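Local coordinates for hypothetical protein Atu2648 (Agrobacterium tumefaciens str. C58, PDB 1ZCE), which is of unknown function but has an EVE domain, a fold related to the ASCH and PUA domains, and so may bind a modified nucleic acid, at residues 32-41 with 118-126; 61-72 with 84-94. All blocks are in the same frame, centred on the assembly; numbering follows the deposited sequence.

Contact 1. Residues 32-41 with 118-126; sequences VRNYQARNNM and MRLSVQPVT
Leu120 and Val122 meet helix 35-41 and its N-cap residue Asn34, so that in this EVE domain the helix packs against edge strand 122-125 at a signed crossing angle of 56°. Leu120 can be followed outward. Its CB leads to CG, which stands anti to the backbone N (chi1 -167°), and there the chain forks toward the helix. Leu120 CD1 touches the first turn, 3.5 Å from Gln36 CG, and also lies against Ala37 N and the Ala37 methyl. Leu120 CD2 comes 3.8 Å from Asn40 OD1. The turn that CD1 touches is capped: Asn34 accepts from Ala37 N through OD1 at 2.9 Å, the donor tilted slightly from the amide plane. Asn34 ND2 gives a hydrogen to a water that also takes a weak bond from Arg119 NH1, bridging the two segments where no direct hydrogen bond does. Deeper in, Val122 packs against Ala37, with Ala37 CB and Val122 CB 3.9 Å apart. Val122 CG1 meets Met41 CG, and Val122 CG2 faces Val32. Strand 4-9 pairs with this segment through backbone bonds, Ser121 with Lys8 and Gln123 with Leu6 among them. Two acceptors come close beside Leu120 CD2: Asn40 OD1 lies 2.9 Å from Val122 O without a hydrogen bond between them.

Contact 2. Residues 61-72 with 84-94; sequences VVGIVEVCALSH and DCVDIRAVCDM
Glu66 and Arg89 face each other across an antiparallel beta hairpin whose strands, 61-68 and 84-94, run at 166°. Their backbones form a hydrogen-bonded pair, each N giving to the other's O at 2.9 Å. The side chains add a salt bridge: Arg89 NE reaches Glu66 OE1 at 2.8 Å, on the anti side of the carboxylate and somewhat out of its plane. Both residues carry CG between the backbone N and the carbonyl carbon (Glu66 chi1 67°) and then run extended, which brings OE1 and NE together. OE1 takes a second hydrogen from a water that also donates to Ala90 O. Arg89 NH1 gives to another water, which in turn donates to Val67 O, and NH2 goes to Glu24 O; Cys68 CB covers one face of the guanidinium. Classic bulges interrupt the ladder. At Val91 and Cys92, Ile64 O takes a 2.8 Å bond from Val91 N and a weak one from Cys92 N, while Ile64 N gives to Cys92 O. At Cys68 and Ala69, Asp87 O receives Cys68 N at 2.9 Å and Ala69 N only weakly. Beyond the corner at Ala69, His72 and Cys85 exchange backbone bonds again. Asp84 OD2 pairs with Arg42, and a water links Asp84 OD1 to Ser71 OG. The His72 ring lies over Cys85 O by one face, and His72 ND1 donates within its own strand to Leu70 O at 3.2 Å.

In the fold
Strand 4-9 comes first along the chain and ends up in the sheet between strands 49-54 and 122-125. After helix 16-22 and strand 27-28 comes helix 35-42, the first half of contact 1. Strand 49-54 then leads into strand 60-73, which turns back through a loop into strand 84-99, and contact 2 closes this hairpin early, over a short connection. Contact 1 closes only at residues 118-126, leading into strand 122-125, after helices 100-105 and 113-116, so its longer loop encloses the whole of contact 2. One joins neighbouring strands within the mixed sheet; the other lays a helix against its edge strand. They meet at Met41, whose side chain packs on Cys85 and Val86.

Contact 1. Residues 32-41 with 118-126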
loop_
_atom_site.group_PDB
_atom_site.type_symbol
_atom_site.label_atom_id
_atom_site.label_comp_id
_atom_site.label_asym_id
_atom_site.label_seq_id
_atom_site.Cartn_x
_atom_site.Cartn_y
_atom_site.Cartn_z
ATOM N N VAL A 32 -5.142 10.319 6.019
ATOM C CA VAL A 32 -5.839 10.224 4.744
ATOM C C VAL A 32 -7.075 11.113 4.796
ATOM O O VAL A 32 -7.931 10.949 5.663
ATOM C CB VAL A 32 -6.244 8.767 4.437
ATOM C CG1 VAL A 32 -7.116 8.716 3.187
ATOM C CG2 VAL A 32 -4.996 7.919 4.245
ATOM N N ARG A 33 -7.143 12.068 3.874
ATOM C CA ARG A 33 -8.264 13.003 3.800
ATOM C C ARG A 33 -8.822 13.011 2.377
ATOM O O ARG A 33 -9.086 14.062 1.788
ATOM C CB ARG A 33 -7.802 14.407 4.205
ATOM C CG ARG A 33 -7.227 14.487 5.620
ATOM C CD ARG A 33 -8.286 14.214 6.685
ATOM N NE ARG A 33 -7.764 14.333 8.048
ATOM C CZ ARG A 33 -7.312 13.314 8.779
ATOM N NH1 ARG A 33 -7.318 12.083 8.286
ATOM N NH2 ARG A 33 -6.851 13.528 10.005
ATOM N N ASN A 34 -8.991 11.809 1.841
ATOM C CA ASN A 34 -9.513 11.587 0.499
ATOM C C ASN A 34 -10.579 10.508 0.664
ATOM O O ASN A 34 -10.304 9.438 1.210
ATOM C CB ASN A 34 -8.377 11.109 -0.414
ATOM C CG ASN A 34 -8.843 10.793 -1.822
ATOM O OD1 ASN A 34 -9.490 9.774 -2.063
ATOM N ND2 ASN A 34 -8.517 11.670 -2.762
ATOM N N TYR A 35 -11.794 10.788 0.205
ATOM C CA TYR A 35 -12.886 9.834 0.358
ATOM C C TYR A 35 -12.642 8.487 -0.303
ATOM O O TYR A 35 -12.896 7.444 0.297
ATOM C CB TYR A 35 -14.192 10.440 -0.160
ATOM C CG TYR A 35 -14.623 11.666 0.610
ATOM C CD1 TYR A 35 -14.690 12.914 -0.005
ATOM C CD2 TYR A 35 -14.945 11.581 1.961
ATOM C CE1 TYR A 35 -15.066 14.049 0.707
ATOM C CE2 TYR A 35 -15.320 12.710 2.683
ATOM C CZ TYR A 35 -15.379 13.941 2.050
ATOM O OH TYR A 35 -15.744 15.062 2.762
ATOM N N GLN A 36 -12.144 8.496 -1.532
ATOM C CA GLN A 36 -11.892 7.246 -2.235
ATOM C C GLN A 36 -10.827 6.405 -1.540
ATOM O O GLN A 36 -10.964 5.185 -1.436
ATOM C CB GLN A 36 -11.481 7.524 -3.681
ATOM C CG GLN A 36 -11.075 6.276 -4.441
ATOM C CD GLN A 36 -12.127 5.188 -4.383
ATOM O OE1 GLN A 36 -11.815 4.005 -4.515
ATOM N NE2 GLN A 36 -13.382 5.580 -4.199
ATOM N N ALA A 37 -9.761 7.052 -1.079
ATOM C CA ALA A 37 -8.688 6.343 -0.382
ATOM C C ALA A 37 -9.239 5.752 0.918
ATOM O O ALA A 37 -8.936 4.608 1.274
ATOM C CB ALA A 37 -7.536 7.292 -0.088
ATOM N N ARG A 38 -10.044 6.544 1.621
ATOM C CA ARG A 38 -10.668 6.106 2.861
ATOM C C ARG A 38 -11.560 4.901 2.577
ATOM O O ARG A 38 -11.539 3.911 3.306
ATOM C CB ARG A 38 -11.523 7.230 3.445
ATOM C CG ARG A 38 -12.297 6.836 4.694
ATOM C CD ARG A 38 -13.475 7.773 4.928
ATOM N NE ARG A 38 -14.491 7.626 3.889
ATOM C CZ ARG A 38 -15.606 8.345 3.825
ATOM N NH1 ARG A 38 -15.856 9.271 4.740
ATOM N NH2 ARG A 38 -16.472 8.128 2.847
ATOM N N ASN A 39 -12.350 4.993 1.513
ATOM C CA ASN A 39 -13.253 3.913 1.154
ATOM C C ASN A 39 -12.488 2.663 0.753
ATOM O O ASN A 39 -12.961 1.551 0.977
ATOM C CB ASN A 39 -14.206 4.358 0.042
ATOM C CG ASN A 39 -15.172 5.447 0.501
ATOM O OD1 ASN A 39 -15.328 5.694 1.701
ATOM N ND2 ASN A 39 -15.833 6.093 -0.455
ATOM N N ASN A 40 -11.312 2.835 0.159
ATOM C CA ASN A 40 -10.505 1.680 -0.209
ATOM C C ASN A 40 -10.078 0.982 1.083
ATOM O O ASN A 40 -10.088 -0.246 1.170
ATOM C CB ASN A 40 -9.288 2.113 -1.037
ATOM C CG ASN A 40 -9.647 2.427 -2.489
ATOM O OD1 ASN A 40 -8.900 3.099 -3.205
ATOM N ND2 ASN A 40 -10.795 1.932 -2.930
HETATM N N MSE A 41 -9.718 1.759 2.097
HETATM C CA MSE A 41 -9.333 1.151 3.361
HETATM C C MSE A 41 -10.523 0.432 3.997
HETATM O O MSE A 41 -10.360 -0.632 4.591
HETATM C CB MSE A 41 -8.743 2.193 4.316
HETATM C CG MSE A 41 -7.357 2.657 3.878
HETATM SE SE MSE A 41 -6.400 3.767 5.164
HETATM C CE MSE A 41 -7.561 5.326 5.064
HETATM N N MSE A 118 -3.692 10.271 -10.107
HETATM C CA MSE A 118 -2.681 11.235 -9.692
HETATM C C MSE A 118 -2.847 11.738 -8.261
HETATM O O MSE A 118 -1.940 12.368 -7.715
HETATM C CB MSE A 118 -2.686 12.440 -10.641
HETATM C CG MSE A 118 -2.285 12.128 -12.075
HETATM SE SE MSE A 118 -0.486 11.426 -12.215
HETATM C CE MSE A 118 -0.919 9.582 -12.565
ATOM N N ARG A 119 -3.994 11.458 -7.647
ATOM C CA ARG A 119 -4.257 11.936 -6.292
ATOM C C ARG A 119 -4.725 10.896 -5.279
ATOM O O ARG A 119 -5.133 11.247 -4.172
ATOM C CB ARG A 119 -5.291 13.060 -6.346
ATOM C CG ARG A 119 -4.812 14.315 -7.048
ATOM C CD ARG A 119 -5.936 15.328 -7.202
ATOM N NE ARG A 119 -6.799 15.373 -6.023
ATOM C CZ ARG A 119 -7.980 14.768 -5.942
ATOM N NH1 ARG A 119 -8.701 14.855 -4.831
ATOM N NH2 ARG A 119 -8.449 14.087 -6.979
ATOM N N LEU A 120 -4.667 9.624 -5.644
ATOM C CA LEU A 120 -5.107 8.567 -4.744
ATOM C C LEU A 120 -3.923 7.998 -3.960
ATOM O O LEU A 120 -3.020 7.402 -4.547
ATOM C CB LEU A 120 -5.783 7.469 -5.553
ATOM C CG LEU A 120 -6.550 6.455 -4.714
ATOM C CD1 LEU A 120 -7.692 7.152 -3.982
ATOM C CD2 LEU A 120 -7.089 5.359 -5.616
ATOM N N SER A 121 -3.938 8.165 -2.638
ATOM C CA SER A 121 -2.839 7.695 -1.788
ATOM C C SER A 121 -2.954 6.235 -1.359
ATOM O O SER A 121 -1.965 5.632 -0.940
ATOM C CB SER A 121 -2.711 8.582 -0.543
ATOM O OG SER A 121 -3.791 8.370 0.349
ATOM N N VAL A 122 -4.161 5.683 -1.438
ATOM C CA VAL A 122 -4.413 4.282 -1.091
ATOM C C VAL A 122 -5.203 3.770 -2.286
ATOM O O VAL A 122 -6.310 4.247 -2.569
ATOM C CB VAL A 122 -5.226 4.162 0.203
ATOM C CG1 VAL A 122 -5.415 2.694 0.553
ATOM C CG2 VAL A 122 -4.515 4.888 1.328
ATOM N N GLN A 123 -4.629 2.792 -2.978
ATOM C CA GLN A 123 -5.210 2.300 -4.218
ATOM C C GLN A 123 -5.417 0.804 -4.357
ATOM O O GLN A 123 -4.806 0.003 -3.652
ATOM C CB GLN A 123 -4.304 2.723 -5.385
ATOM C CG GLN A 123 -3.782 4.149 -5.324
ATOM C CD GLN A 123 -2.681 4.426 -6.339
ATOM O OE1 GLN A 123 -2.361 5.582 -6.612
ATOM N NE2 GLN A 123 -2.089 3.368 -6.890
ATOM N N PRO A 124 -6.303 0.411 -5.280
ATOM C CA PRO A 124 -6.528 -1.017 -5.488
ATOM C C PRO A 124 -5.418 -1.472 -6.445
ATOM O O PRO A 124 -4.821 -0.661 -7.165
ATOM C CB PRO A 124 -7.905 -1.063 -6.145
ATOM C CG PRO A 124 -7.937 0.201 -6.927
ATOM C CD PRO A 124 -7.312 1.218 -5.991
ATOM N N VAL A 125 -5.142 -2.767 -6.426
ATOM C CA VAL A 125 -4.145 -3.377 -7.294
ATOM C C VAL A 125 -4.783 -4.694 -7.708
ATOM O O VAL A 125 -5.202 -5.462 -6.847
ATOM C CB VAL A 125 -2.820 -3.672 -6.533
ATOM C CG1 VAL A 125 -1.851 -4.423 -7.440
ATOM C CG2 VAL A 125 -2.176 -2.375 -6.049
ATOM N N THR A 126 -4.896 -4.957 -9.005
ATOM C CA THR A 126 -5.493 -6.220 -9.426
ATOM C C THR A 126 -4.529 -7.345 -9.067
ATOM O O THR A 126 -3.335 -7.109 -8.860
ATOM C CB THR A 126 -5.749 -6.272 -10.943
ATOM O OG1 THR A 126 -4.498 -6.344 -11.636
ATOM C CG2 THR A 126 -6.525 -5.046 -11.396
HETATM O O HOH W 1 -7.616 14.535 -2.264
#

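Contact 2. Residues 61-72 with 84-94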
loop_
_atom_site.group_PDB
_atom_site.type_symbol
_atom_site.label_atom_id
_atom_site.label_comp_id
_atom_site.label_asym_id
_atom_site.label_seq_id
_atom_site.Cartn_x
_atom_site.Cartn_y
_atom_site.Cartn_z
ATOM N N VAL A 61 8.322 0.811 -5.425
ATOM C CA VAL A 61 7.674 -0.146 -4.538
ATOM C C VAL A 61 8.822 -0.809 -3.787
ATOM O O VAL A 61 9.632 -1.523 -4.384
ATOM C CB VAL A 61 6.886 -1.206 -5.335
ATOM C CG1 VAL A 61 6.322 -2.259 -4.387
ATOM C CG2 VAL A 61 5.757 -0.537 -6.108
ATOM N N VAL A 62 8.881 -0.582 -2.479
ATOM C CA VAL A 62 9.970 -1.100 -1.667
ATOM C C VAL A 62 9.637 -2.244 -0.728
ATOM O O VAL A 62 10.540 -2.871 -0.180
ATOM C CB VAL A 62 10.596 0.036 -0.839
ATOM C CG1 VAL A 62 11.227 1.049 -1.768
ATOM C CG2 VAL A 62 9.527 0.709 0.019
ATOM N N GLY A 63 8.356 -2.526 -0.535
ATOM C CA GLY A 63 8.001 -3.608 0.358
ATOM C C GLY A 63 6.553 -4.021 0.272
ATOM O O GLY A 63 5.749 -3.399 -0.426
ATOM N N ILE A 64 6.234 -5.100 0.974
ATOM C CA ILE A 64 4.878 -5.613 1.031
ATOM C C ILE A 64 4.399 -5.519 2.475
ATOM O O ILE A 64 5.146 -5.815 3.415
ATOM C CB ILE A 64 4.819 -7.078 0.563
ATOM C CG1 ILE A 64 5.178 -7.148 -0.924
ATOM C CG2 ILE A 64 3.429 -7.659 0.817
ATOM C CD1 ILE A 64 5.143 -8.550 -1.520
ATOM N N VAL A 65 3.155 -5.084 2.637
ATOM C CA VAL A 65 2.547 -4.952 3.950
ATOM C C VAL A 65 1.246 -5.733 3.992
ATOM O O VAL A 65 0.783 -6.259 2.982
ATOM C CB VAL A 65 2.214 -3.479 4.284
ATOM C CG1 VAL A 65 3.493 -2.669 4.407
ATOM C CG2 VAL A 65 1.307 -2.894 3.211
ATOM N N GLU A 66 0.670 -5.811 5.184
ATOM C CA GLU A 66 -0.605 -6.479 5.375
ATOM C C GLU A 66 -1.429 -5.670 6.364
ATOM O O GLU A 66 -0.891 -4.965 7.220
ATOM C CB GLU A 66 -0.408 -7.900 5.908
ATOM C CG GLU A 66 0.159 -7.976 7.318
ATOM C CD GLU A 66 0.416 -9.405 7.765
ATOM O OE1 GLU A 66 0.922 -9.594 8.891
ATOM O OE2 GLU A 66 0.114 -10.336 6.991
ATOM N N VAL A 67 -2.743 -5.769 6.229
ATOM C CA VAL A 67 -3.651 -5.064 7.113
ATOM C C VAL A 67 -3.711 -5.816 8.441
ATOM O O VAL A 67 -3.934 -7.028 8.456
ATOM C CB VAL A 67 -5.061 -4.996 6.486
ATOM C CG1 VAL A 67 -6.045 -4.413 7.476
ATOM C CG2 VAL A 67 -5.027 -4.155 5.209
ATOM N N CYS A 68 -3.493 -5.114 9.550
ATOM C CA CYS A 68 -3.548 -5.768 10.854
ATOM C C CYS A 68 -4.643 -5.211 11.765
ATOM O O CYS A 68 -4.788 -5.633 12.914
ATOM C CB CYS A 68 -2.187 -5.710 11.553
ATOM S SG CYS A 68 -1.420 -4.090 11.689
ATOM N N ALA A 69 -5.409 -4.256 11.245
ATOM C CA ALA A 69 -6.534 -3.672 11.970
ATOM C C ALA A 69 -7.511 -3.111 10.949
ATOM O O ALA A 69 -7.119 -2.386 10.032
ATOM C CB ALA A 69 -6.067 -2.571 12.922
ATOM N N LEU A 70 -8.781 -3.470 11.100
ATOM C CA LEU A 70 -9.829 -3.004 10.203
ATOM C C LEU A 70 -10.085 -1.516 10.407
ATOM O O LEU A 70 -9.700 -0.949 11.426
ATOM C CB LEU A 70 -11.121 -3.786 10.454
ATOM C CG LEU A 70 -11.093 -5.284 10.134
ATOM C CD1 LEU A 70 -12.402 -5.924 10.576
ATOM C CD2 LEU A 70 -10.872 -5.487 8.642
ATOM N N SER A 71 -10.741 -0.893 9.436
ATOM C CA SER A 71 -11.046 0.530 9.503
ATOM C C SER A 71 -11.632 0.956 10.837
ATOM O O SER A 71 -12.596 0.362 11.322
ATOM C CB SER A 71 -12.025 0.914 8.393
ATOM O OG SER A 71 -11.409 0.855 7.123
ATOM N N HIS A 72 -11.053 2.003 11.414
ATOM C CA HIS A 72 -11.510 2.541 12.686
ATOM C C HIS A 72 -11.249 4.046 12.654
ATOM O O HIS A 72 -10.478 4.527 11.824
ATOM C CB HIS A 72 -10.731 1.903 13.839
ATOM C CG HIS A 72 -9.266 2.201 13.805
ATOM N ND1 HIS A 72 -8.338 1.353 13.235
ATOM C CD2 HIS A 72 -8.572 3.285 14.222
ATOM C CE1 HIS A 72 -7.141 1.904 13.304
ATOM N NE2 HIS A 72 -7.256 3.080 13.898
ATOM N N ASP A 84 -11.629 7.638 8.791
ATOM C CA ASP A 84 -11.213 6.408 9.446
ATOM C C ASP A 84 -10.108 5.742 8.623
ATOM O O ASP A 84 -9.875 6.109 7.470
ATOM C CB ASP A 84 -12.406 5.452 9.694
ATOM C CG ASP A 84 -13.385 5.383 8.530
ATOM O OD1 ASP A 84 -12.999 4.941 7.430
ATOM O OD2 ASP A 84 -14.562 5.758 8.723
ATOM N N CYS A 85 -9.424 4.774 9.220
ATOM C CA CYS A 85 -8.320 4.110 8.543
ATOM C C CYS A 85 -7.980 2.751 9.141
ATOM O O CYS A 85 -8.438 2.394 10.236
ATOM C CB CYS A 85 -7.080 5.002 8.629
ATOM S SG CYS A 85 -6.644 5.440 10.361
ATOM N N VAL A 86 -7.180 1.990 8.400
ATOM C CA VAL A 86 -6.717 0.693 8.866
ATOM C C VAL A 86 -5.333 0.888 9.478
ATOM O O VAL A 86 -4.795 1.998 9.508
ATOM C CB VAL A 86 -6.568 -0.335 7.701
ATOM C CG1 VAL A 86 -7.927 -0.665 7.114
ATOM C CG2 VAL A 86 -5.645 0.216 6.618
ATOM N N ASP A 87 -4.788 -0.206 9.995
ATOM C CA ASP A 87 -3.434 -0.238 10.534
ATOM C C ASP A 87 -2.758 -1.251 9.617
ATOM O O ASP A 87 -3.389 -2.237 9.232
ATOM C CB ASP A 87 -3.401 -0.810 11.952
ATOM C CG ASP A 87 -3.886 0.163 13.009
ATOM O OD1 ASP A 87 -4.585 1.136 12.675
ATOM O OD2 ASP A 87 -3.570 -0.068 14.197
ATOM N N ILE A 88 -1.497 -1.021 9.260
ATOM C CA ILE A 88 -0.774 -1.966 8.413
ATOM C C ILE A 88 0.569 -2.309 9.044
ATOM O O ILE A 88 1.084 -1.560 9.873
ATOM C CB ILE A 88 -0.512 -1.406 6.980
ATOM C CG1 ILE A 88 0.328 -0.128 7.048
ATOM C CG2 ILE A 88 -1.833 -1.145 6.271
ATOM C CD1 ILE A 88 0.773 0.390 5.681
ATOM N N ARG A 89 1.128 -3.450 8.654
ATOM C CA ARG A 89 2.426 -3.870 9.168
ATOM C C ARG A 89 3.247 -4.521 8.065
ATOM O O ARG A 89 2.705 -5.044 7.095
ATOM C CB ARG A 89 2.268 -4.838 10.344
ATOM C CG ARG A 89 1.548 -6.128 10.033
ATOM C CD ARG A 89 1.327 -6.905 11.323
ATOM N NE ARG A 89 0.432 -8.046 11.167
ATOM C CZ ARG A 89 -0.074 -8.734 12.186
ATOM N NH1 ARG A 89 -0.884 -9.759 11.960
ATOM N NH2 ARG A 89 0.225 -8.391 13.433
ATOM N N ALA A 90 4.561 -4.487 8.222
ATOM C CA ALA A 90 5.454 -5.061 7.232
ATOM C C ALA A 90 5.344 -6.578 7.147
ATOM O O ALA A 90 5.119 -7.258 8.150
ATOM C CB ALA A 90 6.882 -4.669 7.544
ATOM N N VAL A 91 5.483 -7.094 5.931
ATOM C CA VAL A 91 5.458 -8.529 5.696
ATOM C C VAL A 91 6.860 -8.915 5.221
ATOM O O VAL A 91 7.492 -9.811 5.784
ATOM C CB VAL A 91 4.418 -8.929 4.623
ATOM C CG1 VAL A 91 4.542 -10.413 4.309
ATOM C CG2 VAL A 91 3.012 -8.630 5.125
ATOM N N CYS A 92 7.352 -8.230 4.193
ATOM C CA CYS A 92 8.686 -8.503 3.671
ATOM C C CYS A 92 9.136 -7.392 2.730
ATOM O O CYS A 92 8.319 -6.626 2.223
ATOM C CB CYS A 92 8.706 -9.840 2.924
ATOM S SG CYS A 92 7.693 -9.880 1.420
ATOM N N ASP A 93 10.440 -7.297 2.509
ATOM C CA ASP A 93 10.969 -6.286 1.609
ATOM C C ASP A 93 10.751 -6.769 0.188
ATOM O O ASP A 93 10.499 -7.952 -0.048
ATOM C CB ASP A 93 12.476 -6.105 1.815
ATOM C CG ASP A 93 12.845 -5.832 3.253
ATOM O OD1 ASP A 93 12.308 -4.867 3.831
ATOM O OD2 ASP A 93 13.679 -6.580 3.803
HETATM N N MSE A 94 10.812 -5.845 -0.759
HETATM C CA MSE A 94 10.713 -6.220 -2.157
HETATM C C MSE A 94 12.196 -6.401 -2.472
HETATM O O MSE A 94 12.961 -5.442 -2.403
HETATM C CB MSE A 94 10.131 -5.081 -2.992
HETATM C CG MSE A 94 9.978 -5.424 -4.471
HETATM SE SE MSE A 94 8.760 -6.890 -4.780
HETATM C CE MSE A 94 7.115 -5.892 -4.696
HETATM O O HOH W 2 3.665 -9.622 9.064
HETATM O O HOH W 3 -2.398 -9.436 9.565
HETATM O O HOH W 4 -11.037 3.480 6.301
#